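Siderophore biosynthesis lipase/esterase, putative (PDB 6GUP) hydrolyses the ester bonds of the fungal siderophore fusarinine C, but not those of triacetylfusarinine C, and thereby takes part in iron release. Local coordinates at residues A[23-28]-A[68-73]. Sequence-based numbering, arbitrary orientation.
Sequences LVTFEY and SLFTLT
Glu-27 lies flat along the ring of Phe-70 where strand 24-28 pairs antiparallel with strand 67-72, near one margin of the alpha/beta-hydrolase sheet. The two side chains run side by side: Glu-27 CG sits 3.9 Å from the centroid of the Phe-70 ring in a CH-pi contact, and the carboxylate is turned only 18° from the ring plane. An extended chain, with CG anti to the backbone N (chi1 -176°), suits this place, since its methylenes can cover the ring while the charged end passes beyond it. There the anti side of Glu-27 OE2 accepts a bond from Ser-68 OG at 3.0 Å. His-17 NE2 bonds OE1, and Ser-68 OG is itself bonded to Lys-104 NZ; these polar partners and the nearby lysine would be expected to ease burial of the charge.

On the face carrying Phe-26, Tyr-28 and Thr-71, the Tyr-28 ring is sandwiched. Phe-26 CE2 stands over the centre of one face, and Leu-69 offers a branched methyl to the opposite one, CD2 lying 4.1 Å from the centroid of the Tyr-28 ring (CH-pi). Beta-branched Thr-71 gives its methyl CG2 to the ring edge, 3.7 Å from Tyr-28 CE1. Leu-55 of helix 55-61 packs on this cluster, and Leu-16 of the second subunit rests against Phe-26.

Backbone bonds, helped by short threonine hydroxyls that reach main-chain atoms across the strands, set the register. At the Val-24 end the hydroxyl of Thr-73 stands in for a backbone carbonyl: Val-24 N donates to Thr-73 OG1 at 3.0 Å, while Thr-73 N returns a nearly straight bond to Val-24 O. Tyr-28 N bonds Leu-69 O, and a water joins Tyr-28 O to Leu-69 N. Midway, Thr-71 N donates to Phe-26 O, completing a hydrogen-bonded pair, and Thr-71 O receives two donors from opposite faces of its carbonyl plane, Phe-26 N at 2.8 Å and Thr-25 OG1 at 2.6 Å, the hydroxyl standing 47° above that plane.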
ATOM      1  N   LEU A  23       2.568  -0.490  -9.188  1.00 38.69           N
ATOM      2  CA  LEU A  23       2.078  -1.599  -8.357  1.00 36.07           C
ATOM      3  C   LEU A  23       3.073  -2.753  -8.276  1.00 34.07           C
ATOM      4  O   LEU A  23       3.752  -3.068  -9.259  1.00 34.49           O
ATOM      5  CB  LEU A  23       0.730  -2.092  -8.894  1.00 37.70           C
ATOM      6  CG  LEU A  23      -0.363  -1.017  -9.000  1.00 39.38           C
ATOM      7  CD1 LEU A  23      -1.552  -1.510  -9.811  1.00 40.70           C
ATOM      8  CD2 LEU A  23      -0.810  -0.553  -7.621  1.00 38.79           C
ATOM      9  N   VAL A  24       3.136  -3.384  -7.101  1.00 33.48           N
ATOM     10  CA  VAL A  24       4.115  -4.440  -6.812  1.00 34.15           C
ATOM     11  C   VAL A  24       3.461  -5.751  -6.394  1.00 35.10           C
ATOM     12  O   VAL A  24       2.322  -5.770  -5.915  1.00 35.94           O
ATOM     13  CB  VAL A  24       5.132  -4.024  -5.714  1.00 35.08           C
ATOM     14  CG1 VAL A  24       5.978  -2.855  -6.192  1.00 36.27           C
ATOM     15  CG2 VAL A  24       4.453  -3.686  -4.387  1.00 35.17           C
ATOM     16  N   THR A  25       4.201  -6.840  -6.585  1.00 36.45           N
ATOM     17  CA  THR A  25       3.832  -8.148  -6.051  1.00 37.79           C
ATOM     18  C   THR A  25       5.062  -8.782  -5.395  1.00 37.42           C
ATOM     19  O   THR A  25       6.150  -8.783  -5.978  1.00 37.07           O
ATOM     20  CB  THR A  25       3.194  -9.072  -7.124  1.00 39.38           C
ATOM     21  OG1 THR A  25       2.860 -10.337  -6.540  1.00 40.59           O
ATOM     22  CG2 THR A  25       4.117  -9.302  -8.319  1.00 39.76           C
ATOM     23  N   PHE A  26       4.881  -9.282  -4.171  1.00 36.06           N
ATOM     24  CA  PHE A  26       5.965  -9.881  -3.390  1.00 35.82           C
ATOM     25  C   PHE A  26       5.897 -11.404  -3.464  1.00 36.61           C
ATOM     26  O   PHE A  26       4.904 -12.002  -3.049  1.00 36.34           O
ATOM     27  CB  PHE A  26       5.895  -9.425  -1.929  1.00 35.37           C
ATOM     28  CG  PHE A  26       6.876 -10.127  -1.029  1.00 36.86           C
ATOM     29  CD1 PHE A  26       8.236  -9.842  -1.100  1.00 37.89           C
ATOM     30  CD2 PHE A  26       6.442 -11.083  -0.115  1.00 37.31           C
ATOM     31  CE1 PHE A  26       9.141 -10.495  -0.272  1.00 37.90           C
ATOM     32  CE2 PHE A  26       7.342 -11.736   0.714  1.00 38.54           C
ATOM     33  CZ  PHE A  26       8.693 -11.441   0.636  1.00 38.92           C
ATOM     34  N   GLU A  27       6.966 -12.013  -3.973  1.00 37.94           N
ATOM     35  CA  GLU A  27       7.082 -13.467  -4.085  1.00 39.27           C
ATOM     36  C   GLU A  27       7.828 -14.003  -2.871  1.00 39.51           C
ATOM     37  O   GLU A  27       8.947 -13.576  -2.606  1.00 39.73           O
ATOM     38  CB  GLU A  27       7.853 -13.832  -5.354  1.00 39.98           C
ATOM     39  CG  GLU A  27       7.947 -15.328  -5.637  1.00 42.37           C
ATOM     40  CD  GLU A  27       8.752 -15.660  -6.882  1.00 43.53           C
ATOM     41  OE1 GLU A  27       9.469 -14.780  -7.407  1.00 44.69           O
ATOM     42  OE2 GLU A  27       8.670 -16.819  -7.339  1.00 46.39           O
ATOM     43  N   TYR A  28       7.227 -14.956  -2.163  1.00 40.16           N
ATOM     44  CA  TYR A  28       7.859 -15.583  -1.000  1.00 42.51           C
ATOM     45  C   TYR A  28       8.769 -16.683  -1.514  1.00 46.31           C
ATOM     46  O   TYR A  28       8.305 -17.593  -2.202  1.00 48.51           O
ATOM     47  CB  TYR A  28       6.822 -16.195  -0.052  1.00 41.96           C
ATOM     48  CG  TYR A  28       5.949 -15.190   0.669  1.00 42.97           C
ATOM     49  CD1 TYR A  28       4.977 -14.461  -0.016  1.00 43.82           C
ATOM     50  CD2 TYR A  28       6.076 -14.983   2.044  1.00 45.51           C
ATOM     51  CE1 TYR A  28       4.169 -13.548   0.640  1.00 45.63           C
ATOM     52  CE2 TYR A  28       5.267 -14.068   2.707  1.00 48.00           C
ATOM     53  CZ  TYR A  28       4.319 -13.352   2.001  1.00 48.87           C
ATOM     54  OH  TYR A  28       3.519 -12.445   2.657  1.00 51.29           O
ATOM     55  N   SER A  68       5.240 -21.304  -5.787  1.00 44.35           N
ATOM     56  CA  SER A  68       5.701 -20.127  -5.044  1.00 45.33           C
ATOM     57  C   SER A  68       4.513 -19.201  -4.779  1.00 42.03           C
ATOM     58  O   SER A  68       3.644 -19.028  -5.638  1.00 40.28           O
ATOM     59  CB  SER A  68       6.813 -19.391  -5.798  1.00 48.17           C
ATOM     60  OG  SER A  68       6.314 -18.691  -6.922  1.00 48.20           O
ATOM     61  N   LEU A  69       4.490 -18.616  -3.584  1.00 39.40           N
ATOM     62  CA  LEU A  69       3.392 -17.763  -3.134  1.00 37.35           C
ATOM     63  C   LEU A  69       3.664 -16.309  -3.512  1.00 36.39           C
ATOM     64  O   LEU A  69       4.767 -15.810  -3.293  1.00 37.12           O
ATOM     65  CB  LEU A  69       3.236 -17.885  -1.614  1.00 35.94           C
ATOM     66  CG  LEU A  69       2.174 -17.040  -0.903  1.00 35.19           C
ATOM     67  CD1 LEU A  69       0.772 -17.414  -1.355  1.00 35.64           C
ATOM     68  CD2 LEU A  69       2.308 -17.208   0.601  1.00 33.50           C
ATOM     69  N   PHE A  70       2.652 -15.645  -4.075  1.00 35.80           N
ATOM     70  CA  PHE A  70       2.686 -14.205  -4.346  1.00 35.95           C
ATOM     71  C   PHE A  70       1.589 -13.492  -3.565  1.00 36.07           C
ATOM     72  O   PHE A  70       0.494 -14.029  -3.393  1.00 36.15           O
ATOM     73  CB  PHE A  70       2.448 -13.920  -5.829  1.00 35.37           C
ATOM     74  CG  PHE A  70       3.584 -14.312  -6.725  1.00 35.07           C
ATOM     75  CD1 PHE A  70       3.747 -15.634  -7.118  1.00 35.42           C
ATOM     76  CD2 PHE A  70       4.471 -13.355  -7.209  1.00 35.85           C
ATOM     77  CE1 PHE A  70       4.785 -16.001  -7.960  1.00 36.29           C
ATOM     78  CE2 PHE A  70       5.510 -13.715  -8.055  1.00 37.25           C
ATOM     79  CZ  PHE A  70       5.670 -15.040  -8.428  1.00 37.13           C
ATOM     80  N   THR A  71       1.898 -12.284  -3.104  1.00 34.99           N
ATOM     81  CA  THR A  71       0.901 -11.324  -2.623  1.00 34.38           C
ATOM     82  C   THR A  71       1.107 -10.043  -3.422  1.00 35.06           C
ATOM     83  O   THR A  71       2.158  -9.879  -4.044  1.00 35.23           O
ATOM     84  CB  THR A  71       1.062 -11.035  -1.120  1.00 36.83           C
ATOM     85  OG1 THR A  71       2.392 -10.567  -0.855  1.00 36.77           O
ATOM     86  CG2 THR A  71       0.798 -12.289  -0.303  1.00 37.56           C
ATOM     87  N   LEU A  72       0.122  -9.144  -3.423  1.00 34.92           N
ATOM     88  CA  LEU A  72       0.212  -7.932  -4.251  1.00 35.87           C
ATOM     89  C   LEU A  72      -0.494  -6.709  -3.685  1.00 36.25           C
ATOM     90  O   LEU A  72      -1.348  -6.812  -2.802  1.00 35.74           O
ATOM     91  CB  LEU A  72      -0.303  -8.206  -5.674  1.00 36.74           C
ATOM     92  CG  LEU A  72      -1.806  -8.094  -5.971  1.00 35.96           C
ATOM     93  CD1 LEU A  72      -2.064  -8.323  -7.452  1.00 36.80           C
ATOM     94  CD2 LEU A  72      -2.617  -9.061  -5.124  1.00 34.42           C
ATOM     95  N   THR A  73      -0.113  -5.553  -4.230  1.00 37.57           N
ATOM     96  CA  THR A  73      -0.798  -4.292  -3.996  1.00 38.12           C
ATOM     97  C   THR A  73      -1.699  -3.979  -5.181  1.00 37.59           C
ATOM     98  O   THR A  73      -1.375  -4.303  -6.328  1.00 37.12           O
ATOM     99  CB  THR A  73       0.189  -3.121  -3.819  1.00 38.75           C
ATOM    100  OG1 THR A  73       1.009  -2.986  -4.989  1.00 38.65           O
ATOM    101  CG2 THR A  73       1.068  -3.339  -2.599  1.00 38.46           C
TER
HETATM  102  O   HOH W   1       6.471 -19.439  -1.535  1.00 46.49           O